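Local coordinates for protein PvdO (Pseudomonas aeruginosa, PDB 5HHA) that takes part in chromophore maturation in the periplasm, binds calcium and belongs to the formylglycine-generating enzyme family, whose oxidase activity it may share, at residues P67-T72 / N230-D235; Q83-E88 / G121-A126; C244-I249 / N268-D273; R157-R162 / N206-Y211. One frame throughout, in Å; residues are numbered along the deposited sequence.

Contact 1: residues P67-T72 / N230-D235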
# COMPACT_ATOMS: atom_id res chain seq x y z
N PRO A 67 1.87 18.88 9.69
CA PRO A 67 1.79 18.64 11.14
C PRO A 67 1.13 17.32 11.50
O PRO A 67 0.27 16.80 10.77
CB PRO A 67 0.93 19.80 11.66
CG PRO A 67 0.16 20.22 10.46
CD PRO A 67 1.08 20.05 9.28
N LEU A 68 1.50 16.80 12.65
CA LEU A 68 0.75 15.74 13.28
C LEU A 68 -0.69 16.20 13.36
O LEU A 68 -0.96 17.36 13.73
CB LEU A 68 1.28 15.49 14.67
CG LEU A 68 2.64 14.82 14.75
CD1 LEU A 68 3.28 15.06 16.10
CD2 LEU A 68 2.46 13.34 14.47
N HIS A 69 -1.63 15.33 13.04
CA HIS A 69 -3.04 15.74 13.05
C HIS A 69 -3.87 14.48 13.19
O HIS A 69 -3.53 13.41 12.65
CB HIS A 69 -3.41 16.53 11.78
CG HIS A 69 -3.30 15.72 10.52
ND1 HIS A 69 -2.08 15.31 10.01
CD2 HIS A 69 -4.25 15.17 9.73
CE1 HIS A 69 -2.29 14.57 8.93
NE2 HIS A 69 -3.59 14.47 8.74
N ASP A 70 -4.98 14.55 13.93
CA ASP A 70 -5.76 13.37 14.21
C ASP A 70 -6.84 13.20 13.14
O ASP A 70 -7.46 14.16 12.70
CB ASP A 70 -6.38 13.45 15.59
CG ASP A 70 -5.37 13.24 16.69
OD1 ASP A 70 -4.16 13.23 16.43
OD2 ASP A 70 -5.79 13.17 17.87
N VAL A 71 -7.00 11.97 12.69
CA VAL A 71 -7.95 11.61 11.64
C VAL A 71 -8.91 10.58 12.19
O VAL A 71 -8.52 9.67 12.92
CB VAL A 71 -7.20 11.04 10.41
CG1 VAL A 71 -8.15 10.59 9.34
CG2 VAL A 71 -6.26 12.06 9.88
N THR A 72 -10.18 10.76 11.83
CA THR A 72 -11.27 9.93 12.34
C THR A 72 -11.94 9.11 11.26
O THR A 72 -12.28 9.63 10.20
CB THR A 72 -12.34 10.84 12.99
OG1 THR A 72 -11.74 11.52 14.11
CG2 THR A 72 -13.57 10.07 13.44
N ASN A 230 -1.09 20.68 6.10
CA ASN A 230 -1.88 21.88 6.38
C ASN A 230 -3.15 21.87 5.54
O ASN A 230 -3.09 21.92 4.33
CB ASN A 230 -1.05 23.13 6.15
CG ASN A 230 0.17 23.17 7.04
OD1 ASN A 230 0.08 23.00 8.25
ND2 ASN A 230 1.33 23.36 6.44
N GLY A 231 -4.29 21.75 6.20
CA GLY A 231 -5.57 21.67 5.51
C GLY A 231 -5.98 20.26 5.13
O GLY A 231 -6.95 20.08 4.40
N ALA A 232 -5.26 19.26 5.64
CA ALA A 232 -5.55 17.86 5.30
C ALA A 232 -6.92 17.47 5.82
O ALA A 232 -7.35 17.93 6.89
CB ALA A 232 -4.50 16.96 5.91
N PRO A 233 -7.60 16.56 5.12
CA PRO A 233 -8.90 16.11 5.63
C PRO A 233 -8.76 15.28 6.89
O PRO A 233 -7.79 14.53 7.07
CB PRO A 233 -9.46 15.28 4.47
CG PRO A 233 -8.24 14.83 3.72
CD PRO A 233 -7.26 15.93 3.83
N SER A 234 -9.77 15.35 7.75
CA SER A 234 -9.76 14.74 9.07
C SER A 234 -10.74 13.59 9.24
O SER A 234 -10.86 13.05 10.33
CB SER A 234 -10.05 15.80 10.15
OG SER A 234 -9.07 16.84 10.12
N ASP A 235 -11.41 13.20 8.15
CA ASP A 235 -12.50 12.23 8.20
C ASP A 235 -12.17 10.92 7.49
O ASP A 235 -13.05 10.06 7.31
CB ASP A 235 -13.79 12.82 7.62
CG ASP A 235 -13.64 13.26 6.18
OD1 ASP A 235 -12.54 13.07 5.61
OD2 ASP A 235 -14.61 13.77 5.60
O HOH W 1 -5.22 13.61 6.79
O HOH W 2 -6.91 16.62 11.66
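Ser234 loses more surface to this contact than any other residue, and it works through its carbonyl O and its hydroxyl. Its carbonyl O takes the backbone N-H of Thr72, with N to O at 2.8 Å and a nearly straight 167° at the hydrogen; the donor stands 35° away from the carbonyl plane. The same oxygen also receives a CA-H...O contact from Val71, and the methyl CG1 of Val71 lies 3.8 Å from Ser234 O. The hydroxyl lies beside the backbone N of its own residue (chi1 -60°), where a water joins Ser234 OG to Asp70 O by two bonds, each 2.7 Å long. At Thr72 the backbones come close enough for Asp235 CA to make a CA-H...O contact with Thr72 O, while the Thr72 hydroxyl turns to Ser49. Pro67, preceded by a cis peptide bond, closes the other end: its ring carbon CD sits 3.3 Å from Asn230 OD1, the two side chains crossing at about a right angle. Pro67 O in turn accepts His69 ND1 at 2.9 Å, which fixes the rotation of the imidazole. A second water lies in the imidazole plane at its edge, 2.7 Å from His69 NE2, and donates to Pro233 O, while Ala232 CB packs obliquely against the ring. Strand 69-73 pairs through its backbone with strand 42-52, and residues 230-235 run almost parallel to it. The arrangement is that of an irregular surface loop laid along a sheet strand, held by a single direct backbone bond and two bridging waters.

Contact 2: residues Q83-E88 / G121-A126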
# COMPACT_ATOMS: atom_id res chain seq x y z
N GLN A 83 -0.96 -6.64 -0.26
CA GLN A 83 -0.97 -6.05 -1.56
C GLN A 83 -1.68 -7.01 -2.53
O GLN A 83 -1.60 -8.24 -2.38
CB GLN A 83 0.47 -5.77 -1.99
CG GLN A 83 1.10 -4.60 -1.22
CD GLN A 83 2.44 -4.89 -0.56
OE1 GLN A 83 3.03 -5.97 -0.68
NE2 GLN A 83 2.95 -3.87 0.15
N VAL A 84 -2.39 -6.45 -3.50
CA VAL A 84 -3.03 -7.29 -4.50
C VAL A 84 -1.95 -8.06 -5.23
O VAL A 84 -0.90 -7.53 -5.55
CB VAL A 84 -3.88 -6.44 -5.44
CG1 VAL A 84 -4.41 -7.28 -6.62
CG2 VAL A 84 -5.05 -5.83 -4.67
N THR A 85 -2.18 -9.35 -5.46
CA THR A 85 -1.12 -10.20 -5.98
C THR A 85 -1.09 -10.26 -7.49
O THR A 85 -2.06 -9.89 -8.16
CB THR A 85 -1.25 -11.65 -5.50
OG1 THR A 85 -2.42 -12.23 -6.09
CG2 THR A 85 -1.29 -11.76 -3.97
N ALA A 86 0.02 -10.72 -8.02
CA ALA A 86 0.16 -10.93 -9.45
C ALA A 86 -0.92 -11.87 -9.98
O ALA A 86 -1.47 -11.62 -11.06
CB ALA A 86 1.52 -11.48 -9.78
N GLY A 87 -1.23 -12.93 -9.26
CA GLY A 87 -2.26 -13.85 -9.71
C GLY A 87 -3.63 -13.21 -9.68
O GLY A 87 -4.48 -13.48 -10.53
N GLU A 88 -3.86 -12.36 -8.69
CA GLU A 88 -5.14 -11.67 -8.61
C GLU A 88 -5.30 -10.70 -9.77
O GLU A 88 -6.37 -10.61 -10.39
CB GLU A 88 -5.29 -10.97 -7.27
CG GLU A 88 -5.59 -11.96 -6.16
CD GLU A 88 -5.24 -11.52 -4.75
OE1 GLU A 88 -4.80 -10.36 -4.53
OE2 GLU A 88 -5.45 -12.35 -3.84
N GLY A 121 6.30 -14.80 -9.07
CA GLY A 121 5.28 -15.80 -8.94
C GLY A 121 3.92 -15.20 -8.60
O GLY A 121 3.79 -13.99 -8.36
N PRO A 122 2.88 -16.01 -8.55
CA PRO A 122 1.52 -15.50 -8.46
C PRO A 122 1.15 -14.90 -7.10
O PRO A 122 0.18 -14.16 -7.06
CB PRO A 122 0.67 -16.73 -8.74
CG PRO A 122 1.56 -17.87 -8.30
CD PRO A 122 2.90 -17.47 -8.77
N ARG A 123 1.93 -15.17 -6.06
CA ARG A 123 1.68 -14.54 -4.77
C ARG A 123 2.60 -13.36 -4.49
O ARG A 123 2.45 -12.73 -3.46
CB ARG A 123 1.80 -15.55 -3.64
CG ARG A 123 0.88 -16.74 -3.83
CD ARG A 123 -0.16 -16.81 -2.81
NE ARG A 123 -1.28 -16.02 -3.24
CZ ARG A 123 -2.01 -15.25 -2.46
NH1 ARG A 123 -1.73 -15.15 -1.16
NH2 ARG A 123 -3.02 -14.58 -3.00
N GLN A 124 3.51 -13.04 -5.39
CA GLN A 124 4.23 -11.78 -5.23
C GLN A 124 3.26 -10.64 -5.59
O GLN A 124 2.27 -10.84 -6.27
CB GLN A 124 5.47 -11.74 -6.11
CG GLN A 124 6.70 -12.35 -5.44
CD GLN A 124 7.79 -12.67 -6.45
OE1 GLN A 124 8.59 -11.83 -6.83
NE2 GLN A 124 7.83 -13.92 -6.89
N PRO A 125 3.54 -9.41 -5.12
CA PRO A 125 2.62 -8.31 -5.42
C PRO A 125 2.52 -8.01 -6.91
O PRO A 125 3.51 -8.02 -7.65
CB PRO A 125 3.24 -7.10 -4.70
CG PRO A 125 4.12 -7.69 -3.66
CD PRO A 125 4.63 -9.00 -4.22
N ALA A 126 1.31 -7.68 -7.34
CA ALA A 126 1.12 -7.06 -8.65
C ALA A 126 1.88 -5.74 -8.70
O ALA A 126 1.88 -4.95 -7.73
CB ALA A 126 -0.35 -6.79 -8.88
O HOH W 3 0.29 -4.90 -5.47
O HOH W 4 -2.83 -15.06 -6.20
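The guanidinium of Arg123 has the methyl CG2 of Thr85 over one face, 3.4 Å from NH2, and meets Glu88 OE2 and a water at its edge, both in its plane. The salt bridge from Arg123 NH2 to Glu88 OE2 is long at 3.4 Å, and carboxylate and guanidinium are turned 71° against each other; Arg123 meets OE2 alone, while OE1 serves Thr85 N. Bends at chi2 and chi3 bring the arginine back over the helix start, although its CB points away from it. The edge water accepts from Arg123 NH2, donates to Pro122 O and also bonds Thr85 OG1, tying three groups together. A second flat group, the amide of Gln83, sets OE1 against Pro125 CG at 3.6 Å while its nitrogen bonds Glu219. Backbone bonds form the core of the contact. Ala126 N gives to a lone pair of Val84 O at 2.8 Å, and Ala86 N approaches Gln124 O nearly head-on, with 168° at the carbonyl, on either side of the Thr85-Pro125 bridge. One residue further, Gly87 N donates to Pro122 O at 2.9 Å, using an N-H of the first helical turn. Residues 121-124 form a type I turn that presents Pro122 O and Gln124 O. Glu88 returns OE1 to Thr85 N at 3.0 Å, met from above the carboxylate plane, and Thr85 OG1, held between the backbone N and the carbonyl carbon (chi1 67°), accepts Glu88 N at 3.0 Å. This reciprocal pair is a capping box at the N-terminus of helix 86-96, with Glu88 OE2 left to reach Arg123 of the adjoining loop.

Contact 3: residues C244-I249 / N268-D273; sequences CELVQI and NAAPSD
Val247 and Ala269 exchange two backbone hydrogen bonds: Val247 N reaches Ala269 O at 2.9 Å with 172° at the hydrogen, and Ala269 N reaches Val247 O at 3.0 Å. Next to them Asn268 buries more area here than any other residue. Its CB lies 3.2 Å from Val247 O, and its ND2 rests in the fork of Leu246, 3.6 Å from CD1 and 3.7 Å from CD2, as the two side chains cross at a slant. Leu246 CD2 also approaches Ala270 N. On the face shared by Val247 and Ala269, Val247 CG2 is set between its backbone N and carbonyl carbon and leans on Pro271 CB, while Ile249 CG2 meets Ala269 CB at 4.3 Å. This is an antiparallel ladder, with Val247-Ala269 the hydrogen-bonded pair and Gln248-Asn268 the non-hydrogen-bonded one, joining strands 247-251 and 266-269 of the mixed sheet. Beyond the ladder, at the Glu245 end, contact continues without backbone pairing. Glu245 O faces Pro271 CD at 3.4 Å and takes a CA-H...O contact from Ala270. There the type I turn 270-273 begins, and Asp273 OD2 accepts Ala270 N from well above the carboxylate plane. Further out, Trp225 packs on both Leu246 and Asn268, Tyr131 of helix 131-145 touches Val247 and Pro271, Trp220 of strand 218-221 backs Val247 and Ile249, and the disulfide of Cys244 with Cys224 ties the incoming chain down.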
# COMPACT_ATOMS: atom_id res chain seq x y z
N CYS A 244 -4.43 17.30 -10.81
CA CYS A 244 -3.25 16.81 -10.09
C CYS A 244 -2.18 16.23 -10.99
O CYS A 244 -2.40 15.20 -11.65
CB CYS A 244 -3.65 15.73 -9.09
SG CYS A 244 -5.08 16.19 -8.16
N GLU A 245 -1.01 16.84 -10.98
CA GLU A 245 0.12 16.32 -11.73
C GLU A 245 0.75 15.14 -10.99
O GLU A 245 1.37 14.30 -11.61
CB GLU A 245 1.18 17.41 -11.91
CG GLU A 245 2.13 17.16 -13.09
CD GLU A 245 3.49 16.65 -12.67
OE1 GLU A 245 4.32 17.48 -12.21
OE2 GLU A 245 3.75 15.43 -12.83
N LEU A 246 0.59 15.11 -9.67
CA LEU A 246 1.21 14.10 -8.82
C LEU A 246 0.19 13.59 -7.83
O LEU A 246 -0.67 14.34 -7.37
CB LEU A 246 2.39 14.67 -8.06
CG LEU A 246 3.55 15.19 -8.91
CD1 LEU A 246 4.55 15.92 -8.04
CD2 LEU A 246 4.23 14.06 -9.65
N VAL A 247 0.26 12.28 -7.56
CA VAL A 247 -0.54 11.67 -6.53
C VAL A 247 0.36 11.00 -5.50
O VAL A 247 1.54 10.80 -5.74
CB VAL A 247 -1.52 10.63 -7.13
CG1 VAL A 247 -2.57 11.31 -8.04
CG2 VAL A 247 -0.79 9.49 -7.84
N GLN A 248 -0.19 10.67 -4.35
CA GLN A 248 0.58 10.03 -3.28
C GLN A 248 0.73 8.54 -3.51
O GLN A 248 -0.17 7.87 -4.04
CB GLN A 248 -0.13 10.23 -1.93
CG GLN A 248 -0.39 11.67 -1.54
CD GLN A 248 0.81 12.50 -1.08
OE1 GLN A 248 1.94 12.03 -0.90
NE2 GLN A 248 0.56 13.75 -0.90
N ILE A 249 1.86 8.01 -3.06
CA ILE A 249 2.09 6.58 -2.92
C ILE A 249 2.60 6.34 -1.50
O ILE A 249 3.16 7.24 -0.85
CB ILE A 249 3.06 6.02 -3.99
CG1 ILE A 249 4.40 6.75 -3.93
CG2 ILE A 249 2.45 6.15 -5.37
CD1 ILE A 249 5.46 6.21 -4.92
N ASN A 268 5.42 10.28 -3.76
CA ASN A 268 4.47 10.66 -4.80
C ASN A 268 4.97 10.16 -6.15
O ASN A 268 6.12 9.79 -6.30
CB ASN A 268 4.24 12.18 -4.82
CG ASN A 268 5.47 12.95 -5.21
OD1 ASN A 268 6.14 13.54 -4.36
ND2 ASN A 268 5.80 12.91 -6.47
N ALA A 269 4.07 10.11 -7.11
CA ALA A 269 4.40 9.72 -8.48
C ALA A 269 3.38 10.42 -9.38
O ALA A 269 2.29 10.75 -8.94
CB ALA A 269 4.31 8.21 -8.65
N ALA A 270 3.71 10.60 -10.65
CA ALA A 270 2.68 11.01 -11.60
C ALA A 270 1.73 9.84 -11.78
O ALA A 270 2.18 8.67 -11.81
CB ALA A 270 3.32 11.38 -12.93
N PRO A 271 0.43 10.09 -11.88
CA PRO A 271 -0.50 8.96 -11.96
C PRO A 271 -0.34 8.07 -13.19
O PRO A 271 -0.77 6.91 -13.17
CB PRO A 271 -1.89 9.62 -11.90
CG PRO A 271 -1.64 11.06 -12.22
CD PRO A 271 -0.28 11.38 -11.75
N SER A 272 0.31 8.58 -14.24
CA SER A 272 0.57 7.78 -15.43
C SER A 272 1.87 6.98 -15.29
O SER A 272 2.18 6.20 -16.18
CB SER A 272 0.62 8.68 -16.67
OG SER A 272 1.65 9.64 -16.55
N ASP A 273 2.64 7.17 -14.22
CA ASP A 273 3.84 6.37 -13.96
C ASP A 273 3.45 4.93 -13.63
O ASP A 273 2.34 4.66 -13.17
CB ASP A 273 4.63 6.92 -12.75
CG ASP A 273 5.34 8.23 -13.01
OD1 ASP A 273 5.54 8.63 -14.17
OD2 ASP A 273 5.75 8.86 -11.99

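Contact 4: residues R157-R162 / N206-Y211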
# COMPACT_ATOMS: atom_id res chain seq x y z
N ARG A 157 -4.36 4.24 4.60
CA ARG A 157 -3.14 3.47 4.47
C ARG A 157 -2.26 3.63 5.71
O ARG A 157 -1.77 2.64 6.28
CB ARG A 157 -2.42 3.82 3.17
CG ARG A 157 -1.55 2.71 2.58
CD ARG A 157 -0.27 2.44 3.36
NE ARG A 157 0.54 1.42 2.68
CZ ARG A 157 1.71 0.98 3.12
NH1 ARG A 157 2.30 1.57 4.14
NH2 ARG A 157 2.29 -0.03 2.51
N GLU A 158 -2.05 4.86 6.17
CA GLU A 158 -1.23 5.04 7.37
C GLU A 158 -1.91 4.41 8.59
O GLU A 158 -1.26 3.80 9.42
CB GLU A 158 -0.89 6.50 7.64
CG GLU A 158 0.14 6.65 8.79
CD GLU A 158 0.72 8.04 8.97
OE1 GLU A 158 1.11 8.67 7.97
OE2 GLU A 158 0.81 8.46 10.15
N TYR A 159 -3.23 4.53 8.68
CA TYR A 159 -3.99 3.93 9.79
C TYR A 159 -3.74 2.43 9.83
O TYR A 159 -3.50 1.84 10.87
CB TYR A 159 -5.46 4.21 9.57
CG TYR A 159 -6.44 3.70 10.60
CD1 TYR A 159 -6.38 4.15 11.92
CD2 TYR A 159 -7.50 2.87 10.24
CE1 TYR A 159 -7.33 3.76 12.85
CE2 TYR A 159 -8.44 2.45 11.18
CZ TYR A 159 -8.36 2.93 12.46
OH TYR A 159 -9.29 2.60 13.44
N GLY A 160 -3.84 1.81 8.67
CA GLY A 160 -3.69 0.37 8.53
C GLY A 160 -2.28 -0.11 8.75
O GLY A 160 -2.06 -1.22 9.24
N ALA A 161 -1.30 0.72 8.39
CA ALA A 161 0.10 0.41 8.64
C ALA A 161 0.40 0.46 10.13
O ALA A 161 1.11 -0.40 10.64
CB ALA A 161 1.01 1.38 7.89
N ARG A 162 -0.10 1.48 10.82
CA ARG A 162 0.25 1.68 12.21
C ARG A 162 -0.42 0.68 13.15
O ARG A 162 0.18 0.24 14.14
CB ARG A 162 -0.13 3.07 12.68
CG ARG A 162 0.72 4.17 12.08
CD ARG A 162 0.34 5.54 12.66
NE ARG A 162 1.25 6.58 12.18
CZ ARG A 162 2.50 6.72 12.61
NH1 ARG A 162 2.97 5.96 13.57
NH2 ARG A 162 3.29 7.62 12.07
N ASN A 206 0.71 -7.04 11.40
CA ASN A 206 0.56 -6.13 12.52
C ASN A 206 -0.72 -6.44 13.29
O ASN A 206 -1.41 -7.44 13.01
CB ASN A 206 0.65 -4.67 12.06
CG ASN A 206 -0.52 -4.23 11.20
OD1 ASN A 206 -1.59 -4.85 11.17
ND2 ASN A 206 -0.33 -3.11 10.52
N ALA A 207 -1.04 -5.61 14.28
CA ALA A 207 -2.14 -5.90 15.21
C ALA A 207 -3.51 -5.81 14.56
O ALA A 207 -4.50 -6.26 15.14
CB ALA A 207 -2.08 -4.96 16.43
N PHE A 208 -3.59 -5.22 13.38
CA PHE A 208 -4.84 -5.15 12.63
C PHE A 208 -4.97 -6.35 11.70
O PHE A 208 -5.97 -6.47 10.99
CB PHE A 208 -4.92 -3.87 11.79
CG PHE A 208 -5.36 -2.63 12.53
CD1 PHE A 208 -5.72 -2.61 13.87
CD2 PHE A 208 -5.45 -1.45 11.81
CE1 PHE A 208 -6.15 -1.40 14.46
CE2 PHE A 208 -5.85 -0.27 12.39
CZ PHE A 208 -6.20 -0.25 13.71
N GLY A 209 -4.00 -7.25 11.69
CA GLY A 209 -4.06 -8.36 10.77
C GLY A 209 -3.60 -8.02 9.36
O GLY A 209 -3.89 -8.75 8.40
N VAL A 210 -2.84 -6.94 9.21
CA VAL A 210 -2.40 -6.49 7.89
C VAL A 210 -0.93 -6.85 7.69
O VAL A 210 -0.12 -6.73 8.62
CB VAL A 210 -2.58 -4.98 7.78
CG1 VAL A 210 -2.23 -4.51 6.37
CG2 VAL A 210 -4.00 -4.58 8.08
N TYR A 211 -0.56 -7.26 6.47
CA TYR A 211 0.80 -7.69 6.13
C TYR A 211 1.46 -6.73 5.14
O TYR A 211 0.78 -6.10 4.31
CB TYR A 211 0.77 -9.06 5.46
CG TYR A 211 0.30 -10.19 6.34
CD1 TYR A 211 -1.06 -10.45 6.52
CD2 TYR A 211 1.22 -11.03 6.95
CE1 TYR A 211 -1.48 -11.49 7.31
CE2 TYR A 211 0.80 -12.10 7.73
CZ TYR A 211 -0.55 -12.30 7.89
OH TYR A 211 -0.98 -13.36 8.69
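An Asx turn headed by Asn206 docks on the last turn of helix 154-162, where Gly160 and Ala161 offer their carbonyls. Asn206 CG stands between its own backbone N and carbonyl carbon (chi1 68°), and this aims ND2 at the helix. Asn206 ND2 donates to Gly160 O at 2.9 Å, the acceptor near the amide plane, and weakly to Ala161 O at 3.1 Å. The other end of the amide faces its own loop: Asn206 OD1 accepts Phe208 N at 3.0 Å and Val210 N at 3.1 Å from opposite faces. Three bonds and the weak one to Ala161 O together hold the amide's rotation. Phe208, also in the type I turn 206-209, brings its edge to the face of Tyr159. Phe208 CE2 stands 3.9 Å above the Tyr159 ring, over its centre, and the planes make 65°, a T-shaped pair with centroids 5.3 Å apart. Gly160 CA lies at the phenyl edge, 4.1 Å from Phe208 CD2. The Val210 CG2 methyl packs against Gly160 O. Ala161 O also takes a hydrogen bond from His214. Around the pair, Tyr159 OH is bonded to Pro46 O of strand 42-52 and its ring meets those of Phe73 and Phe208, while Phe208 leans on Leu45 and Pro46 of that strand and Val210 on Ile79 of strand 77-80, leaving the turn lodged between helix and sheet.

Contact 4 is the buried one, with its centre about 10 Å from that of the chain; contacts 2 and 3 are partly buried, and contact 1 lies at the surface. Chemistry follows place: an aromatic pair and a gripped amide in contact 4, regular sheet bonding with apolar side chains in contact 3, helix capping with a long salt bridge in contact 2. Waters bridge contacts 1 and 2, with a single direct backbone bond in contact 1 against three in contact 2. Contacts 1 and 3 reach the same mixed sheet. Contacts 1 and 2 lie on opposite sides of the chain's centre, about 32 Å between centres. None touches another; contacts 2 and 4 approach nearest, about 5 Å between atoms.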